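PDB 7A03: M32 carboxypeptidase from Chitinophagaceae bacterium, which probably acts as a metal-dependent carboxypeptidase of the M32 family, removing amino acids one at a time from the C termini of peptides. Local coordinates for residues K125-Q130 / V398-Q403; V131-L136 / S378-N383. All coordinates share one frame; numbering follows the deposited sequence.

Helix 103-126 gives way at Asn127, and helix 129-150 starts almost at once. From this corner and the first turns of the second helix, the chain runs through more than 240 residues, including helix 258-277 with its HExxH sequence, before returning at 378-383. There contact 2 closes the inner loop. Helix 382-394 follows, and the loop beyond it supplies 398-403, which closes the outer loop in contact 1, so contact 2 is nested inside contact 1. Their centres lie about 12 Å apart and Tyr129 joins them, its OH 2.6 Å from Thr379 O in a probable hydrogen bond. Together they tie the helix 103-126/129-150 corner to the turn that enters helix 382-394 and to the loop that follows it.

Contact 1: residues K125-Q130 / V398-Q403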
loop_
_atom_site.group_PDB
_atom_site.type_symbol
_atom_site.label_atom_id
_atom_site.label_comp_id
_atom_site.label_asym_id
_atom_site.label_seq_id
_atom_site.Cartn_x
_atom_site.Cartn_y
_atom_site.Cartn_z
ATOM N N LYS A 125 11.481 -6.838 -22.219
ATOM C CA LYS A 125 12.755 -6.651 -22.912
ATOM C C LYS A 125 12.578 -6.544 -24.427
ATOM O O LYS A 125 13.349 -5.840 -25.092
ATOM C CB LYS A 125 13.774 -7.710 -22.494
ATOM C CG LYS A 125 14.072 -7.743 -20.979
ATOM C CD LYS A 125 13.713 -6.438 -20.250
ATOM C CE LYS A 125 13.512 -6.667 -18.759
ATOM N NZ LYS A 125 12.443 -7.667 -18.508
ATOM N N ALA A 126 11.566 -7.209 -24.987
ATOM C CA ALA A 126 11.202 -7.006 -26.385
ATOM C C ALA A 126 10.325 -5.776 -26.593
ATOM O O ALA A 126 10.106 -5.377 -27.742
ATOM C CB ALA A 126 10.480 -8.243 -26.921
ATOM N N ASN A 127 9.826 -5.171 -25.511
ATOM C CA ASN A 127 8.908 -4.032 -25.575
ATOM C C ASN A 127 7.669 -4.344 -26.415
ATOM O O ASN A 127 7.242 -3.553 -27.261
ATOM C CB ASN A 127 9.605 -2.750 -26.039
ATOM C CG ASN A 127 9.054 -1.517 -25.357
ATOM O OD1 ASN A 127 7.887 -1.487 -24.962
ATOM N ND2 ASN A 127 9.889 -0.495 -25.211
ATOM N N ASP A 128 7.086 -5.517 -26.171
ATOM C CA ASP A 128 5.934 -5.972 -26.947
ATOM C C ASP A 128 5.005 -6.751 -26.032
ATOM O O ASP A 128 5.378 -7.815 -25.525
ATOM C CB ASP A 128 6.370 -6.846 -28.129
ATOM C CG ASP A 128 5.202 -7.283 -29.004
ATOM O OD1 ASP A 128 5.445 -7.977 -30.011
ATOM O OD2 ASP A 128 4.041 -6.934 -28.702
ATOM N N TYR A 129 3.785 -6.239 -25.863
ATOM C CA TYR A 129 2.826 -6.889 -24.980
ATOM C C TYR A 129 2.431 -8.269 -25.490
ATOM O O TYR A 129 2.128 -9.162 -24.688
ATOM C CB TYR A 129 1.585 -6.008 -24.825
ATOM C CG TYR A 129 0.379 -6.770 -24.337
ATOM C CD1 TYR A 129 0.248 -7.106 -22.998
ATOM C CD2 TYR A 129 -0.619 -7.169 -25.216
ATOM C CE1 TYR A 129 -0.848 -7.818 -22.544
ATOM C CE2 TYR A 129 -1.722 -7.878 -24.773
ATOM C CZ TYR A 129 -1.828 -8.196 -23.432
ATOM O OH TYR A 129 -2.919 -8.902 -22.989
ATOM N N GLN A 130 2.413 -8.463 -26.814
ATOM C CA GLN A 130 1.984 -9.744 -27.364
ATOM C C GLN A 130 2.881 -10.892 -26.923
ATOM O O GLN A 130 2.448 -12.048 -26.952
ATOM C CB GLN A 130 1.869 -9.671 -28.890
ATOM C CG GLN A 130 0.879 -8.622 -29.379
ATOM C CD GLN A 130 -0.542 -8.870 -28.887
ATOM O OE1 GLN A 130 -0.890 -9.977 -28.471
ATOM N NE2 GLN A 130 -1.369 -7.828 -28.924
ATOM N N VAL A 398 0.361 6.852 -24.947
ATOM C CA VAL A 398 1.322 5.799 -24.628
ATOM C C VAL A 398 2.230 5.517 -25.822
ATOM O O VAL A 398 1.736 5.155 -26.899
ATOM C CB VAL A 398 0.601 4.525 -24.161
ATOM C CG1 VAL A 398 1.600 3.404 -23.980
ATOM C CG2 VAL A 398 -0.148 4.782 -22.860
ATOM N N PRO A 399 3.561 5.647 -25.668
ATOM C CA PRO A 399 4.462 5.541 -26.825
ATOM C C PRO A 399 4.951 4.126 -27.108
ATOM O O PRO A 399 5.333 3.818 -28.240
ATOM C CB PRO A 399 5.626 6.458 -26.431
ATOM C CG PRO A 399 5.687 6.332 -24.933
ATOM C CD PRO A 399 4.257 6.150 -24.470
ATOM N N ASN A 400 4.967 3.273 -26.089
ATOM C CA ASN A 400 5.343 1.875 -26.246
ATOM C C ASN A 400 4.784 1.103 -25.057
ATOM O O ASN A 400 4.250 1.686 -24.111
ATOM C CB ASN A 400 6.863 1.710 -26.359
ATOM C CG ASN A 400 7.605 2.412 -25.243
ATOM O OD1 ASN A 400 7.564 1.984 -24.090
ATOM N ND2 ASN A 400 8.291 3.498 -25.582
ATOM N N ASP A 401 4.927 -0.223 -25.113
ATOM C CA ASP A 401 4.252 -1.077 -24.139
ATOM C C ASP A 401 4.880 -1.020 -22.747
ATOM O O ASP A 401 4.163 -1.163 -21.751
ATOM C CB ASP A 401 4.167 -2.507 -24.662
ATOM C CG ASP A 401 3.110 -2.665 -25.732
ATOM O OD1 ASP A 401 2.178 -1.829 -25.781
ATOM O OD2 ASP A 401 3.206 -3.620 -26.533
ATOM N N THR A 402 6.199 -0.827 -22.638
ATOM C CA THR A 402 6.780 -0.692 -21.303
ATOM C C THR A 402 6.321 0.593 -20.617
ATOM O O THR A 402 6.256 0.644 -19.385
ATOM C CB THR A 402 8.309 -0.805 -21.327
ATOM O OG1 THR A 402 8.862 0.208 -22.171
ATOM C CG2 THR A 402 8.738 -2.176 -21.836
ATOM N N GLN A 403 5.987 1.629 -21.389
ATOM C CA GLN A 403 5.354 2.821 -20.836
ATOM C C GLN A 403 3.847 2.666 -20.686
ATOM O O GLN A 403 3.186 3.600 -20.215
ATOM C CB GLN A 403 5.672 4.043 -21.704
ATOM C CG GLN A 403 7.139 4.437 -21.702
ATOM C CD GLN A 403 7.567 5.053 -20.385
ATOM O OE1 GLN A 403 7.040 6.085 -19.967
ATOM N NE2 GLN A 403 8.533 4.430 -19.728
HETATM O O HOH W 1 5.756 -1.331 -27.593
#
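Asn127 and Asp401 mark the closest approach of the two backbones, their CA atoms 5.7 Å apart, where the corner between two helices meets an irregular loop. The side chain of Asn127 reaches across at an off-staggered chi1 of -145°. Its OD1 accepts a 2.9 Å hydrogen bond from Thr402 N, the donor lying somewhat out of the carbonyl plane. The same amide packs its CG against the methyl of Thr402, 3.6 Å from CG2, and the side chain crosses that of Asn400 at about a right angle. A water doubles the link along the backbone, donating to Asn127 O and accepting from Asp401 N.

Asn127 has positive phi and is the C-prime residue of a Schellman motif that ends helix 103-126; Asp128 then N-caps the next helix, its OD2 accepting from Gln130 N at 2.9 Å. Asp401 adds a second carboxylate to this helix start: its OD2 takes Tyr129 N at 2.8 Å, the donor rising 35° from the carboxylate plane. The two acidic groups lie side by side, pointing the same way, with their OD2 atoms 4.0 Å apart. Their mutual repulsion is probably offset in part by the amides they accept from and by the helix N terminus.

The loop has its own brace in Asn400, whose OD1 accepts from Thr402 OG1 at 2.9 Å and from Gln403 N at 3.1 Å, the latter an Asx motif. These donors approach opposite faces of the amide plane, and a chi1 of 51° sets CG between N and the carbonyl carbon, turned back over the turn. Putting an alanine here would probably leave the Thr402 hydroxyl and Gln403 amide without this acceptor, and the turn that presents Thr402 N to Asn127 less firmly fixed.

Contact 2: residues V131-L136 / S378-N383; sequences VFEPAL and STKDLN
Glu133 OE2 takes a 2.7 Å hydrogen bond from Lys380 NZ, part of a salt bridge between helix 129-150 and the turn leading into helix 382-394. That turn is a type II beta turn from Thr379 to Leu382, with Lys380 and Asp381 at its two central positions. An ST turn overlaps its start, Ser378 OG accepting from Lys380 N at 2.7 Å. Within the largely helical M32 fold, the contact thus sets the flank of one helix against the N-terminal approach to another.

The ammonium group comes in on the syn side of OE2, 24° out of the carboxylate plane. Lys380 leaves its backbone pointing away from the helix, and bends at chi2 (-31°) and chi4 (-108°) bring its end back to the carboxylate, with the two side chains crossing at about a right angle. Its aliphatic part shares the approach, CD lying 3.0 Å from Glu133 OE2. Thr379 meets the same oxygen from the turn: its methyl CG2 stands 3.1 Å from Glu133 OE2, while its OG1, 3.5 Å from Glu133 OE2, could make a weak bond there at best, and its one proton has another acceptor within reach. OE2 is therefore closely hemmed in by both residues, and the positive lysine, reaching in from the exposed side of the turn, would be expected to stabilise the buried glutamate as an anion.

Beyond the charged pair, toward Leu382, the contact turns apolar. Leu136, one helical turn on from Glu133, slides past Thr379 in the opposite direction, and Tyr129 packs against both Leu136 and Leu382. The two leucines cross at about a right angle and meet methyl to methyl, Leu136 CD2 lying 3.7 Å from Leu382 CD2.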
loop_
_atom_site.group_PDB
_atom_site.type_symbol
_atom_site.label_atom_id
_atom_site.label_comp_id
_atom_site.label_asym_id
_atom_site.label_seq_id
_atom_site.Cartn_x
_atom_site.Cartn_y
_atom_site.Cartn_z
ATOM N N VAL A 131 4.112 -10.596 -26.503
ATOM C CA VAL A 131 4.956 -11.620 -25.894
ATOM C C VAL A 131 4.351 -12.091 -24.577
ATOM O O VAL A 131 4.373 -13.286 -24.255
ATOM C CB VAL A 131 6.386 -11.079 -25.709
ATOM C CG1 VAL A 131 7.198 -12.006 -24.829
ATOM C CG2 VAL A 131 7.060 -10.891 -27.059
ATOM N N PHE A 132 3.800 -11.158 -23.799
ATOM C CA PHE A 132 3.191 -11.466 -22.512
ATOM C C PHE A 132 1.783 -12.020 -22.657
ATOM O O PHE A 132 1.296 -12.686 -21.737
ATOM C CB PHE A 132 3.160 -10.175 -21.678
ATOM C CG PHE A 132 2.684 -10.349 -20.254
ATOM C CD1 PHE A 132 3.275 -11.272 -19.410
ATOM C CD2 PHE A 132 1.665 -9.546 -19.752
ATOM C CE1 PHE A 132 2.845 -11.413 -18.092
ATOM C CE2 PHE A 132 1.230 -9.685 -18.441
ATOM C CZ PHE A 132 1.822 -10.619 -17.610
ATOM N N GLU A 133 1.131 -11.773 -23.792
ATOM C CA GLU A 133 -0.305 -12.028 -23.893
ATOM C C GLU A 133 -0.731 -13.466 -23.597
ATOM O O GLU A 133 -1.749 -13.640 -22.905
ATOM C CB GLU A 133 -0.853 -11.508 -25.229
ATOM C CG GLU A 133 -2.356 -11.514 -25.316
ATOM C CD GLU A 133 -2.920 -12.898 -25.607
ATOM O OE1 GLU A 133 -2.197 -13.735 -26.185
ATOM O OE2 GLU A 133 -4.071 -13.168 -25.221
ATOM N N PRO A 134 -0.070 -14.514 -24.106
ATOM C CA PRO A 134 -0.543 -15.877 -23.783
ATOM C C PRO A 134 -0.500 -16.208 -22.298
ATOM O O PRO A 134 -1.464 -16.783 -21.759
ATOM C CB PRO A 134 0.384 -16.772 -24.622
ATOM C CG PRO A 134 0.811 -15.906 -25.757
ATOM C CD PRO A 134 0.963 -14.533 -25.157
ATOM N N ALA A 135 0.601 -15.864 -21.620
ATOM C CA ALA A 135 0.689 -16.093 -20.179
ATOM C C ALA A 135 -0.405 -15.334 -19.435
ATOM O O ALA A 135 -1.022 -15.869 -18.503
ATOM C CB ALA A 135 2.073 -15.710 -19.655
ATOM N N LEU A 136 -0.681 -14.093 -19.851
ATOM C CA LEU A 136 -1.730 -13.320 -19.190
ATOM C C LEU A 136 -3.108 -13.920 -19.447
ATOM O O LEU A 136 -3.971 -13.909 -18.563
ATOM C CB LEU A 136 -1.679 -11.854 -19.625
ATOM C CG LEU A 136 -2.647 -10.948 -18.855
ATOM C CD1 LEU A 136 -2.261 -10.889 -17.379
ATOM C CD2 LEU A 136 -2.719 -9.542 -19.459
ATOM N N SER A 378 -11.273 -8.755 -23.195
ATOM C CA SER A 378 -10.366 -9.847 -23.503
ATOM C C SER A 378 -8.919 -9.389 -23.359
ATOM O O SER A 378 -8.607 -8.198 -23.413
ATOM C CB SER A 378 -10.611 -10.370 -24.924
ATOM O OG SER A 378 -9.403 -10.834 -25.501
ATOM N N THR A 379 -8.031 -10.361 -23.169
ATOM C CA THR A 379 -6.601 -10.091 -23.153
ATOM C C THR A 379 -6.028 -9.879 -24.547
ATOM O O THR A 379 -4.899 -9.392 -24.670
ATOM C CB THR A 379 -5.869 -11.239 -22.457
ATOM O OG1 THR A 379 -4.458 -11.026 -22.532
ATOM C CG2 THR A 379 -6.200 -12.539 -23.128
ATOM N N LYS A 380 -6.766 -10.243 -25.594
ATOM C CA LYS A 380 -6.316 -9.987 -26.955
ATOM C C LYS A 380 -6.304 -8.479 -27.187
ATOM O O LYS A 380 -7.322 -7.809 -26.981
ATOM C CB LYS A 380 -7.256 -10.674 -27.949
ATOM C CG LYS A 380 -7.240 -12.212 -27.919
ATOM C CD LYS A 380 -5.878 -12.765 -27.522
ATOM C CE LYS A 380 -5.788 -14.283 -27.694
ATOM N NZ LYS A 380 -5.779 -14.977 -26.365
ATOM N N ASP A 381 -5.150 -7.944 -27.589
ATOM C CA ASP A 381 -5.003 -6.510 -27.849
ATOM C C ASP A 381 -5.293 -5.676 -26.601
ATOM O O ASP A 381 -5.903 -4.605 -26.667
ATOM C CB ASP A 381 -5.855 -6.055 -29.037
ATOM C CG ASP A 381 -5.111 -6.137 -30.354
ATOM O OD1 ASP A 381 -4.358 -5.193 -30.672
ATOM O OD2 ASP A 381 -5.280 -7.145 -31.073
ATOM N N LEU A 382 -4.866 -6.177 -25.444
ATOM C CA LEU A 382 -5.065 -5.412 -24.220
ATOM C C LEU A 382 -4.251 -4.125 -24.226
ATOM O O LEU A 382 -4.629 -3.151 -23.565
ATOM C CB LEU A 382 -4.728 -6.274 -23.007
ATOM C CG LEU A 382 -5.155 -5.718 -21.648
ATOM C CD1 LEU A 382 -6.666 -5.592 -21.581
ATOM C CD2 LEU A 382 -4.641 -6.592 -20.533
ATOM N N ASN A 383 -3.134 -4.099 -24.960
ATOM C CA ASN A 383 -2.343 -2.876 -25.039
ATOM C C ASN A 383 -3.148 -1.739 -25.661
ATOM O O ASN A 383 -3.078 -0.598 -25.196
ATOM C CB ASN A 383 -1.045 -3.127 -25.807
ATOM C CG ASN A 383 -1.292 -3.663 -27.199
ATOM O OD1 ASN A 383 -2.217 -4.442 -27.421
ATOM N ND2 ASN A 383 -0.467 -3.242 -28.151
#